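Local coordinates for protein putative oxidoreductase (Salmonella enterica subsp. enterica serovar Typhimurium, PDB 3NX4) that binds NADP and probably works as an NADPH-dependent acryloyl-CoA reductase of the medium-chain dehydrogenase/reductase family, at residues Ser38-Asp43 / Pro61-Ala66; Asp147-Val152 / Gln210-Ala215; Met231-Cys236 / Ile256-Arg261; Ile298-Ala303 / Thr319-Lys324. All coordinates share one frame; numbering follows the deposited sequence.

Contact 1 (Ser38-Asp43 / Pro61-Ala66). With NAP (NADP nicotinamide-adenine-dinucleotide phosphate), chain C.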
# COMPACT_ATOMS: atom_id res chain seq x y z
N SER A 38 25.91 -3.33 -15.79
CA SER A 38 26.05 -2.77 -14.46
C SER A 38 25.93 -3.85 -13.40
O SER A 38 25.62 -5.00 -13.71
CB SER A 38 25.02 -1.65 -14.22
OG SER A 38 23.79 -2.16 -13.74
N LEU A 39 26.22 -3.50 -12.15
CA LEU A 39 26.01 -4.42 -11.05
C LEU A 39 24.94 -3.85 -10.13
O LEU A 39 25.12 -2.78 -9.55
CB LEU A 39 27.29 -4.63 -10.25
CG LEU A 39 28.44 -5.28 -10.99
CD1 LEU A 39 29.64 -5.47 -10.04
CD2 LEU A 39 28.00 -6.61 -11.58
N ASN A 40 23.84 -4.59 -10.00
CA ASN A 40 22.80 -4.26 -9.04
C ASN A 40 22.91 -5.16 -7.83
O ASN A 40 23.64 -6.15 -7.85
CB ASN A 40 21.42 -4.45 -9.69
CG ASN A 40 21.20 -3.55 -10.88
OD1 ASN A 40 20.74 -2.41 -10.72
ND2 ASN A 40 21.54 -4.03 -12.08
N TYR A 41 22.17 -4.83 -6.78
CA TYR A 41 22.14 -5.68 -5.60
C TYR A 41 21.80 -7.11 -5.99
O TYR A 41 22.42 -8.06 -5.51
CB TYR A 41 21.13 -5.14 -4.58
CG TYR A 41 21.20 -5.81 -3.23
CD1 TYR A 41 20.28 -6.80 -2.88
CD2 TYR A 41 22.19 -5.48 -2.31
CE1 TYR A 41 20.35 -7.43 -1.65
CE2 TYR A 41 22.26 -6.10 -1.08
CZ TYR A 41 21.34 -7.08 -0.75
OH TYR A 41 21.41 -7.70 0.47
N LYS A 42 20.83 -7.27 -6.89
CA LYS A 42 20.43 -8.61 -7.29
C LYS A 42 21.57 -9.35 -8.01
O LYS A 42 21.77 -10.54 -7.80
CB LYS A 42 19.15 -8.60 -8.14
CG LYS A 42 18.44 -9.95 -8.15
CD LYS A 42 17.45 -10.09 -9.30
CE LYS A 42 16.31 -9.11 -9.20
NZ LYS A 42 15.25 -9.41 -10.21
N ASP A 43 22.31 -8.63 -8.85
CA ASP A 43 23.47 -9.20 -9.52
C ASP A 43 24.53 -9.63 -8.49
O ASP A 43 25.18 -10.66 -8.65
CB ASP A 43 24.12 -8.20 -10.49
CG ASP A 43 23.20 -7.78 -11.62
OD1 ASP A 43 22.59 -8.67 -12.25
OD2 ASP A 43 23.10 -6.56 -11.87
N PRO A 61 25.34 -14.01 -15.52
CA PRO A 61 24.51 -13.08 -14.75
C PRO A 61 24.47 -11.71 -15.41
O PRO A 61 25.08 -11.51 -16.47
CB PRO A 61 25.25 -13.01 -13.41
CG PRO A 61 26.69 -13.13 -13.81
CD PRO A 61 26.71 -14.12 -14.96
N GLY A 62 23.76 -10.78 -14.78
CA GLY A 62 23.65 -9.43 -15.29
C GLY A 62 22.25 -9.16 -15.79
O GLY A 62 21.87 -9.61 -16.88
N ILE A 63 21.47 -8.43 -15.00
CA ILE A 63 20.07 -8.18 -15.33
C ILE A 63 19.92 -6.98 -16.27
O ILE A 63 18.82 -6.70 -16.75
CB ILE A 63 19.21 -7.98 -14.06
CG1 ILE A 63 19.65 -6.72 -13.29
CG2 ILE A 63 19.31 -9.21 -13.15
CD1 ILE A 63 18.91 -6.54 -11.96
N ASP A 64 21.02 -6.29 -16.53
CA ASP A 64 21.00 -5.13 -17.42
C ASP A 64 22.03 -5.27 -18.53
O ASP A 64 23.05 -5.94 -18.35
CB ASP A 64 21.38 -3.85 -16.65
CG ASP A 64 20.53 -3.61 -15.42
OD1 ASP A 64 19.38 -4.08 -15.37
OD2 ASP A 64 21.03 -2.91 -14.51
N PHE A 65 21.78 -4.63 -19.66
CA PHE A 65 22.84 -4.39 -20.64
C PHE A 65 22.43 -3.29 -21.61
O PHE A 65 21.25 -2.97 -21.74
CB PHE A 65 23.28 -5.67 -21.37
CG PHE A 65 22.23 -6.25 -22.31
CD1 PHE A 65 21.90 -5.60 -23.48
CD2 PHE A 65 21.60 -7.45 -22.01
CE1 PHE A 65 20.94 -6.14 -24.36
CE2 PHE A 65 20.65 -7.99 -22.88
CZ PHE A 65 20.32 -7.33 -24.05
N ALA A 66 23.42 -2.69 -22.26
CA ALA A 66 23.16 -1.78 -23.36
C ALA A 66 24.17 -2.08 -24.47
O ALA A 66 25.35 -2.30 -24.20
CB ALA A 66 23.29 -0.35 -22.91
PA NAP C . 22.52 -1.09 -2.88
O1A NAP C . 23.23 -0.23 -3.83
O2A NAP C . 23.30 -2.15 -2.21
O5B NAP C . 21.73 -0.21 -1.81
C5B NAP C . 21.25 -0.82 -0.64
C4B NAP C . 21.50 0.20 0.47
O4B NAP C . 20.85 -0.25 1.63
C3B NAP C . 22.98 0.34 0.82
O3B NAP C . 23.57 1.39 0.08
C2B NAP C . 22.95 0.67 2.30
O2B NAP C . 22.81 2.07 2.40
C1B NAP C . 21.65 0.05 2.77
N9A NAP C . 21.87 -1.22 3.49
C8A NAP C . 22.68 -2.26 3.10
N7A NAP C . 22.57 -3.24 4.04
C5A NAP C . 21.70 -2.84 4.99
C6A NAP C . 21.23 -3.44 6.15
N6A NAP C . 21.64 -4.64 6.51
N1A NAP C . 20.32 -2.77 6.93
C2A NAP C . 19.88 -1.51 6.57
N3A NAP C . 20.36 -0.91 5.42
C4A NAP C . 21.25 -1.57 4.65
O3 NAP C . 21.30 -1.84 -3.64
PN NAP C . 20.39 -1.34 -4.86
O1N NAP C . 20.88 -1.90 -6.13
O2N NAP C . 20.27 0.13 -4.71
O5D NAP C . 19.02 -2.06 -4.44
C5D NAP C . 18.40 -1.68 -3.23
C4D NAP C . 17.35 -2.71 -2.85
O4D NAP C . 16.33 -2.68 -3.82
C3D NAP C . 17.92 -4.12 -2.87
O3D NAP C . 17.31 -4.87 -1.83
C2D NAP C . 17.49 -4.68 -4.20
O2D NAP C . 17.31 -6.07 -4.15
C1D NAP C . 16.16 -3.97 -4.39
N1N NAP C . 15.74 -3.82 -5.79
C2N NAP C . 14.57 -4.41 -6.17
C3N NAP C . 14.10 -4.29 -7.47
C7N NAP C . 12.62 -4.49 -7.68
O7N NAP C . 12.15 -5.04 -8.88
N7N NAP C . 11.79 -4.14 -6.70
C4N NAP C . 14.84 -3.56 -8.39
C5N NAP C . 16.04 -2.95 -7.99
C6N NAP C . 16.47 -3.08 -6.67
P2B NAP C . 23.52 2.88 3.62
O1X NAP C . 23.48 4.34 3.25
O2X NAP C . 22.74 2.65 4.89
O3X NAP C . 24.93 2.39 3.75
O HOH W 1 23.43 -6.29 -14.64
O HOH W 2 22.51 -11.44 -12.21

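Contact 2 (Asp147-Val152 / Gln210-Ala215)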
# COMPACT_ATOMS: atom_id res chain seq x y z
N ASP A 147 3.74 19.19 -0.55
CA ASP A 147 2.97 18.43 0.45
C ASP A 147 3.77 18.02 1.68
O ASP A 147 3.21 17.73 2.74
CB ASP A 147 2.29 17.22 -0.19
CG ASP A 147 1.20 17.61 -1.19
OD1 ASP A 147 0.51 18.63 -0.96
OD2 ASP A 147 1.04 16.91 -2.22
N GLY A 148 5.09 18.00 1.55
CA GLY A 148 5.95 17.70 2.69
C GLY A 148 7.19 16.93 2.29
O GLY A 148 7.46 16.72 1.12
N GLU A 149 7.93 16.48 3.30
CA GLU A 149 9.26 15.91 3.09
C GLU A 149 9.16 14.46 2.62
O GLU A 149 8.28 13.72 3.04
CB GLU A 149 10.04 16.01 4.41
CG GLU A 149 11.51 15.69 4.32
CD GLU A 149 12.26 16.10 5.60
OE1 GLU A 149 11.63 16.70 6.51
OE2 GLU A 149 13.47 15.81 5.70
N VAL A 150 10.08 14.05 1.75
CA VAL A 150 10.14 12.65 1.30
C VAL A 150 11.41 11.97 1.80
O VAL A 150 12.53 12.48 1.61
CB VAL A 150 10.07 12.58 -0.22
CG1 VAL A 150 10.26 11.14 -0.72
CG2 VAL A 150 8.72 13.14 -0.70
N VAL A 151 11.26 10.83 2.48
CA VAL A 151 12.43 10.11 3.00
C VAL A 151 12.86 8.97 2.06
O VAL A 151 12.02 8.26 1.51
CB VAL A 151 12.20 9.60 4.45
CG1 VAL A 151 11.06 8.62 4.49
CG2 VAL A 151 13.48 8.96 5.02
N VAL A 152 14.18 8.83 1.88
CA VAL A 152 14.74 7.75 1.06
C VAL A 152 15.65 6.93 1.97
O VAL A 152 16.55 7.49 2.57
CB VAL A 152 15.62 8.31 -0.11
CG1 VAL A 152 16.24 7.17 -0.95
CG2 VAL A 152 14.80 9.24 -1.00
N GLN A 210 4.11 12.03 13.00
CA GLN A 210 3.99 12.12 11.55
C GLN A 210 5.09 12.99 11.00
O GLN A 210 5.14 14.18 11.31
CB GLN A 210 2.63 12.70 11.16
CG GLN A 210 1.47 11.80 11.53
CD GLN A 210 0.11 12.43 11.23
OE1 GLN A 210 -0.19 12.79 10.10
NE2 GLN A 210 -0.70 12.57 12.26
N LEU A 211 5.95 12.40 10.16
CA LEU A 211 7.10 13.11 9.59
C LEU A 211 7.10 13.26 8.06
O LEU A 211 7.55 14.29 7.54
CB LEU A 211 8.42 12.42 9.98
CG LEU A 211 8.65 12.15 11.48
CD1 LEU A 211 9.95 11.38 11.68
CD2 LEU A 211 8.64 13.45 12.27
N TRP A 212 6.64 12.23 7.34
CA TRP A 212 6.90 12.13 5.91
C TRP A 212 5.64 12.16 5.04
O TRP A 212 4.69 11.45 5.32
CB TRP A 212 7.63 10.82 5.59
CG TRP A 212 8.67 10.43 6.58
CD1 TRP A 212 8.68 9.31 7.37
CD2 TRP A 212 9.88 11.15 6.89
NE1 TRP A 212 9.81 9.30 8.17
CE2 TRP A 212 10.56 10.42 7.89
CE3 TRP A 212 10.42 12.36 6.44
CZ2 TRP A 212 11.77 10.85 8.44
CZ3 TRP A 212 11.65 12.78 6.99
CH2 TRP A 212 12.30 12.03 7.98
N ALA A 213 5.66 12.95 3.96
CA ALA A 213 4.57 12.92 2.98
C ALA A 213 4.72 11.70 2.08
O ALA A 213 3.73 11.10 1.65
CB ALA A 213 4.58 14.20 2.13
N GLY A 214 5.96 11.32 1.79
CA GLY A 214 6.24 10.18 0.93
C GLY A 214 7.51 9.48 1.37
O GLY A 214 8.30 10.01 2.18
N ALA A 215 7.73 8.29 0.84
CA ALA A 215 8.96 7.58 1.15
C ALA A 215 9.30 6.61 0.03
O ALA A 215 8.43 6.04 -0.61
CB ALA A 215 8.86 6.84 2.50
O HOH W 3 9.61 15.98 8.04
O HOH W 4 6.56 16.10 5.83

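Contact 3 (Met231-Cys236 / Ile256-Arg261)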
# COMPACT_ATOMS: atom_id res chain seq x y z
N MSE A 231 4.61 7.98 8.81
CA MSE A 231 3.98 8.62 7.64
C MSE A 231 2.91 9.63 8.03
O MSE A 231 2.10 9.39 8.95
CB MSE A 231 3.37 7.57 6.69
CG MSE A 231 4.37 6.55 6.16
SE MSE A 231 5.92 7.36 5.26
CE MSE A 231 5.01 8.46 3.94
N ASN A 232 2.88 10.75 7.31
CA ASN A 232 1.77 11.68 7.44
C ASN A 232 0.46 10.97 7.08
O ASN A 232 0.45 10.02 6.30
CB ASN A 232 1.93 12.86 6.47
CG ASN A 232 3.05 13.80 6.85
OD1 ASN A 232 3.61 13.75 7.95
ND2 ASN A 232 3.37 14.71 5.94
N TYR A 233 -0.65 11.45 7.63
CA TYR A 233 -1.95 11.00 7.17
C TYR A 233 -2.06 11.10 5.63
O TYR A 233 -1.76 12.15 5.05
CB TYR A 233 -3.03 11.84 7.84
CG TYR A 233 -4.41 11.31 7.59
CD1 TYR A 233 -5.09 11.62 6.40
CD2 TYR A 233 -5.05 10.50 8.52
CE1 TYR A 233 -6.36 11.13 6.16
CE2 TYR A 233 -6.33 10.02 8.29
CZ TYR A 233 -6.98 10.33 7.11
OH TYR A 233 -8.25 9.85 6.87
N GLY A 234 -2.48 10.02 4.98
CA GLY A 234 -2.58 9.99 3.52
C GLY A 234 -1.24 9.87 2.78
O GLY A 234 -1.17 9.98 1.56
N GLY A 235 -0.16 9.65 3.52
CA GLY A 235 1.16 9.50 2.93
C GLY A 235 1.31 8.22 2.11
O GLY A 235 0.49 7.31 2.24
N CYS A 236 2.34 8.16 1.26
CA CYS A 236 2.60 6.97 0.45
C CYS A 236 4.05 6.50 0.57
O CYS A 236 4.99 7.29 0.43
CB CYS A 236 2.29 7.26 -1.02
SG CYS A 236 2.65 5.84 -2.16
N ILE A 256 -4.96 1.85 8.75
CA ILE A 256 -6.37 2.02 9.07
C ILE A 256 -6.66 3.27 9.88
O ILE A 256 -7.81 3.68 9.98
CB ILE A 256 -6.95 0.79 9.78
CG1 ILE A 256 -6.47 0.73 11.23
CG2 ILE A 256 -6.58 -0.48 9.02
CD1 ILE A 256 -7.12 -0.39 12.05
N LEU A 257 -5.62 3.87 10.46
CA LEU A 257 -5.80 5.10 11.25
C LEU A 257 -5.26 6.31 10.48
O LEU A 257 -5.69 7.44 10.71
CB LEU A 257 -5.09 4.99 12.61
CG LEU A 257 -5.67 3.99 13.61
CD1 LEU A 257 -4.91 4.04 14.94
CD2 LEU A 257 -7.14 4.29 13.84
N ARG A 258 -4.34 6.08 9.56
CA ARG A 258 -3.74 7.20 8.85
C ARG A 258 -3.85 7.12 7.33
O ARG A 258 -3.26 7.95 6.63
CB ARG A 258 -2.27 7.37 9.27
CG ARG A 258 -2.11 7.93 10.68
CD ARG A 258 -0.64 8.24 10.99
NE ARG A 258 -0.48 8.77 12.34
CZ ARG A 258 0.67 8.79 13.00
NH1 ARG A 258 1.78 8.32 12.44
NH2 ARG A 258 0.71 9.29 14.23
N ASN A 259 -4.60 6.13 6.84
CA ASN A 259 -4.88 6.04 5.41
C ASN A 259 -3.60 5.99 4.57
O ASN A 259 -3.55 6.54 3.47
CB ASN A 259 -5.76 7.21 4.97
CG ASN A 259 -6.72 6.84 3.86
OD1 ASN A 259 -7.85 6.40 4.13
ND2 ASN A 259 -6.29 6.99 2.61
N VAL A 260 -2.58 5.34 5.08
CA VAL A 260 -1.32 5.22 4.37
C VAL A 260 -1.40 4.22 3.20
O VAL A 260 -2.05 3.18 3.31
CB VAL A 260 -0.17 4.81 5.35
CG1 VAL A 260 1.06 4.36 4.60
CG2 VAL A 260 0.15 5.96 6.31
N ARG A 261 -0.74 4.55 2.09
CA ARG A 261 -0.59 3.61 0.98
C ARG A 261 0.81 3.02 0.99
O ARG A 261 1.80 3.76 1.09
CB ARG A 261 -0.79 4.33 -0.36
CG ARG A 261 -0.51 3.44 -1.58
CD ARG A 261 -0.77 4.18 -2.91
NE ARG A 261 -2.16 4.61 -3.06
CZ ARG A 261 -2.63 5.29 -4.11
NH1 ARG A 261 -1.82 5.63 -5.11
NH2 ARG A 261 -3.91 5.64 -4.16
O HOH W 5 1.86 6.72 9.99
O HOH W 6 -9.21 8.96 4.53

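Contact 4 (Ile298-Ala303 / Thr319-Lys324)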
# COMPACT_ATOMS: atom_id res chain seq x y z
N ILE A 298 34.00 -0.06 -13.86
CA ILE A 298 34.92 -1.18 -13.67
C ILE A 298 34.93 -2.03 -14.93
O ILE A 298 34.13 -1.80 -15.84
CB ILE A 298 34.50 -2.06 -12.49
CG1 ILE A 298 33.19 -2.79 -12.82
CG2 ILE A 298 34.33 -1.21 -11.24
CD1 ILE A 298 32.78 -3.81 -11.76
N THR A 299 35.83 -3.00 -14.98
CA THR A 299 35.84 -3.94 -16.09
C THR A 299 35.16 -5.22 -15.67
O THR A 299 34.86 -5.43 -14.50
CB THR A 299 37.27 -4.27 -16.53
OG1 THR A 299 37.92 -4.98 -15.47
CG2 THR A 299 38.04 -2.99 -16.82
N LEU A 300 34.91 -6.10 -16.64
CA LEU A 300 34.19 -7.34 -16.37
C LEU A 300 34.94 -8.17 -15.33
O LEU A 300 34.33 -8.79 -14.46
CB LEU A 300 33.99 -8.13 -17.66
CG LEU A 300 33.03 -9.32 -17.63
CD1 LEU A 300 31.64 -8.88 -17.21
CD2 LEU A 300 32.98 -10.01 -18.99
N ALA A 301 36.26 -8.19 -15.43
CA ALA A 301 37.07 -8.99 -14.52
C ALA A 301 36.92 -8.56 -13.06
O ALA A 301 37.14 -9.35 -12.14
CB ALA A 301 38.54 -8.96 -14.94
N ASP A 302 36.56 -7.29 -12.85
CA ASP A 302 36.39 -6.75 -11.50
C ASP A 302 35.03 -7.10 -10.90
O ASP A 302 34.79 -6.85 -9.71
CB ASP A 302 36.50 -5.22 -11.53
CG ASP A 302 37.89 -4.73 -11.85
OD1 ASP A 302 38.87 -5.26 -11.29
OD2 ASP A 302 37.99 -3.79 -12.67
N ALA A 303 34.12 -7.63 -11.71
CA ALA A 303 32.75 -7.85 -11.25
C ALA A 303 32.63 -8.64 -9.94
O ALA A 303 31.89 -8.26 -9.05
CB ALA A 303 31.88 -8.48 -12.35
N THR A 319 27.44 0.92 -9.84
CA THR A 319 28.60 0.25 -10.41
C THR A 319 28.35 -0.03 -11.89
O THR A 319 27.46 -0.80 -12.25
CB THR A 319 28.91 -1.08 -9.69
OG1 THR A 319 29.19 -0.82 -8.31
CG2 THR A 319 30.11 -1.77 -10.32
N LEU A 320 29.15 0.62 -12.73
CA LEU A 320 29.03 0.54 -14.18
C LEU A 320 30.10 -0.40 -14.73
O LEU A 320 31.28 -0.30 -14.37
CB LEU A 320 29.20 1.93 -14.79
CG LEU A 320 29.35 2.00 -16.32
CD1 LEU A 320 28.01 1.70 -17.02
CD2 LEU A 320 29.90 3.36 -16.75
N VAL A 321 29.70 -1.32 -15.60
CA VAL A 321 30.63 -2.30 -16.13
C VAL A 321 30.89 -2.06 -17.62
O VAL A 321 30.00 -2.14 -18.43
CB VAL A 321 30.14 -3.74 -15.89
CG1 VAL A 321 31.16 -4.74 -16.41
CG2 VAL A 321 29.89 -3.96 -14.39
N LYS A 322 32.14 -1.73 -17.95
CA LYS A 322 32.51 -1.53 -19.34
C LYS A 322 32.79 -2.90 -19.94
O LYS A 322 33.67 -3.62 -19.47
CB LYS A 322 33.75 -0.63 -19.45
CG LYS A 322 34.16 -0.33 -20.89
CD LYS A 322 35.35 0.62 -20.93
CE LYS A 322 35.74 0.98 -22.36
NZ LYS A 322 34.62 1.60 -23.11
N ILE A 323 32.02 -3.26 -20.96
CA ILE A 323 32.13 -4.58 -21.57
C ILE A 323 32.91 -4.46 -22.87
O ILE A 323 33.77 -5.29 -23.16
CB ILE A 323 30.75 -5.19 -21.84
CG1 ILE A 323 30.00 -5.44 -20.53
CG2 ILE A 323 30.89 -6.48 -22.64
CD1 ILE A 323 30.58 -6.56 -19.70
N LYS A 324 32.60 -3.43 -23.65
CA LYS A 324 33.32 -3.15 -24.89
C LYS A 324 34.82 -3.11 -24.65
O LYS A 324 35.31 -2.55 -23.67
CB LYS A 324 32.85 -1.81 -25.47
CG LYS A 324 32.97 -0.65 -24.49
CD LYS A 324 32.10 0.53 -24.88
CE LYS A 324 32.76 1.39 -25.93
NZ LYS A 324 31.92 2.58 -26.24
OXT LYS A 324 35.60 -3.64 -25.45
O HOH W 7 35.45 -5.67 -19.20

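Contact 1 (Ser38-Asp43 / Pro61-Ala66)
Two donors of segment 38-43 converge on OD2 of Asp-64. The amide of Asn-40 makes the shorter bond, ND2 to Asp-64 OD2 at 2.7 Å, and the hydroxyl of Ser-38 the other, OG to Asp-64 OD2 at 3.0 Å. They come from different directions: the Ser-38 hydroxyl meets the anti lone pair of Asp-64 OD2, whereas Asn-40 ND2 descends from above the carboxylate plane, 53° out of it, with the amide and carboxylate planes nearly perpendicular. Thr-126 OG1 bonds the other oxygen, OD1, so this buried carboxylate is gripped on both sides. Arg-318 is a second partner of Ser-38 OG.

The same Asn-40 ND2 reaches a second carboxylate, bonding OD2 of Asp-43 at 3.0 Å. That oxygen also takes the backbone N of Asn-40 at 2.8 Å, an arrangement in which Asp-43 turns back on the start of its own helix. Its other oxygen, OD1, accepts the backbone N of Ile-63 at 3.0 Å on the syn side. One water joins Ser-38 O, Asp-43 OD2 and Asp-64 N, and with these donors it satisfies the buried oxygens.

In Ile-63, chi1 of 64° lays CG1 and CD1 against the Asn-40 amide, CG1 3.5 Å from Asn-40 ND2; the side chain also touches Thr-126 of helix 118-140. Gly-62 has backbone angles that would jam a side chain against the preceding carbonyl. The N of Tyr-41 donates to NADP O1N at 3.3 Å. The network thus lies within the GroES-like domain typical of medium-chain dehydrogenases, where the first turn of helix 41-48 meets the cofactor.

Contact 2 (Asp147-Val152 / Gln210-Ala215)
Val-151 lays its CG1 methyl over the five-membered ring of Trp-212, 3.6 Å from the ring centroid and only 8° off the normal, a CH-pi contact. Its chi1 of 61° sets CG1 between the backbone N and the carbonyl carbon, from where the methyl also meets Ala-215 CB at 3.5 Å, a tight fit that suits the small alanine. CB of Leu-211 packs on the opposite indole face, so the ring is sandwiched between aliphatic groups.

Glu-149 treats the same indole differently. Its extended chain runs alongside the ring, and CD comes 3.7 Å from Trp-212 CZ3 at the ring edge, with the carboxylate plane almost perpendicular to the indole. The acid is thereby carried past the hydrophobic surface to Arg-194, with which OE2 forms a salt bridge, while one water links OE1 to Leu-211 O. The indole NE1 donates a hydrogen bond to Gln-230 OE1.

Beneath these side chains, strands 150-152 and 212-217 run parallel as neighbours in the six-stranded sheet of the Rossmann fold, with strand order 3-2-1-4-5-6. Ala-213 N donates to Glu-149 O at 2.9 Å, and Val-151 N to Gly-214 O at 3.1 Å. Val-150 and Gly-214 pair directly: Val-150 CG1 lies 3.7 Å from Gly-214 O, and the absence of a CB on Gly-214 keeps CG2 uncrowded. Ala-213 CB packs on the backbone of Gly-148, 3.8 Å from Gly-148 C, where the backbone angles themselves call for glycine. Just before it, Asp-147 forms a salt bridge with Arg-144.

Contact 3 (Met231-Cys236 / Ile256-Arg261)
Met-231, present as selenomethionine, sets its CB against Val-260 CG2 at 3.6 Å, while its carbonyl is joined to NH1 of Arg-258 through a water in the guanidinium plane. Arg-258 keeps an extended chain from CG to NE and also reaches Glu-208 O with NH2. Asn-232 opens a type II beta turn, Asn-232 to Gly-235, closed by Gly-235 N to Asn-232 O. In Tyr-233, CG is anti to N (chi1 -171°), and Arg-258 O and Asn-259 CB lie over one ring face, offset toward the rim, the latter 4.0 Å from CZ. Gly-234 accommodates the positive phi of the turn and gives its N to Arg-258 O at 2.8 Å. Gly-235 O accepts from Arg-261 N at 3.0 Å; a side chain at Gly-235 would strike Asn-232 O. Cys-236 then pairs in parallel with Arg-261, SG lying 3.9 Å from Arg-261 CD, at the edge of this chain's Rossmann sheet, which continues into the second subunit.

In that subunit, Tyr-233 OH bonds Asp-266 OD2, Asn-259 OD1 bonds Asp-266 N and Arg-261 bonds Gln-263. Backbone bonds thus tie the turn to the end of helix 253-258, while Tyr-233, Asn-259 and Arg-261 serve the dimer interface.

Contact 4 (Ile298-Ala303 / Thr319-Lys324)
Ile-298 packs closely against strand 318-322, where its CD1 meets Thr-319 CG2 at 3.7 Å and its CG1 meets Val-321 CG2 at 3.8 Å. A chi1 of 68° carries the longer branch across toward both methyls, the side chains meeting at a slant. The beta-branched residues Ile-298, Thr-319 and Val-321 suit extended strands and bring methyls close to the backbone. Two bonds lock the backbone here: Ile-298 N donates to Leu-320 O at 2.8 Å and Lys-322 N to Ile-298 O at 2.9 Å. This is the parallel pairing of a beta-alpha-beta unit whose connecting helix is 303-311.

Beyond Thr-299 the chains diverge. A water takes over, accepting from Leu-300 N and donating to Lys-322 O, each at 2.7 Å. Leu-300 still reaches across with CD1, touching Ile-323 CD1 at 3.6 Å, and Leu-98 touches both Leu-300 and Val-321. Thr-299 is exposed instead; its N meets OD2 of Asp-302 in a long bond of 3.3 Å at the turn into the helix. The aliphatic start of Lys-322 rests near Ile-298 O while its end leads away from the contact.

Direct backbone bonds and methyls in van der Waals contact therefore hold the strand end firmly, whereas the water bridge preserves polar pairing after the strands have separated.

From the N terminus, contact 1 comes first, closing a short loop of 17 residues between strand 30-39 with its following helix and the start of strand 64-72. Contact 2 spans the longest gap, bringing strand 150-152 beside strand 212-217. Contact 3 closes a 19-residue loop in the same parallel sheet, joining neighbouring strands 235-239 and 261-264. Contact 4 closes the 15-residue connection of the beta-alpha-beta unit. All four lie in series; none nests or crosses. Contacts 1 and 4 touch through Leu-39 and Thr-319, and contacts 2 and 3 through Trp-212 and Asn-232, forming two groups: one in the mixed sheet that includes the GroES-like strands, the other in the Rossmann sheet.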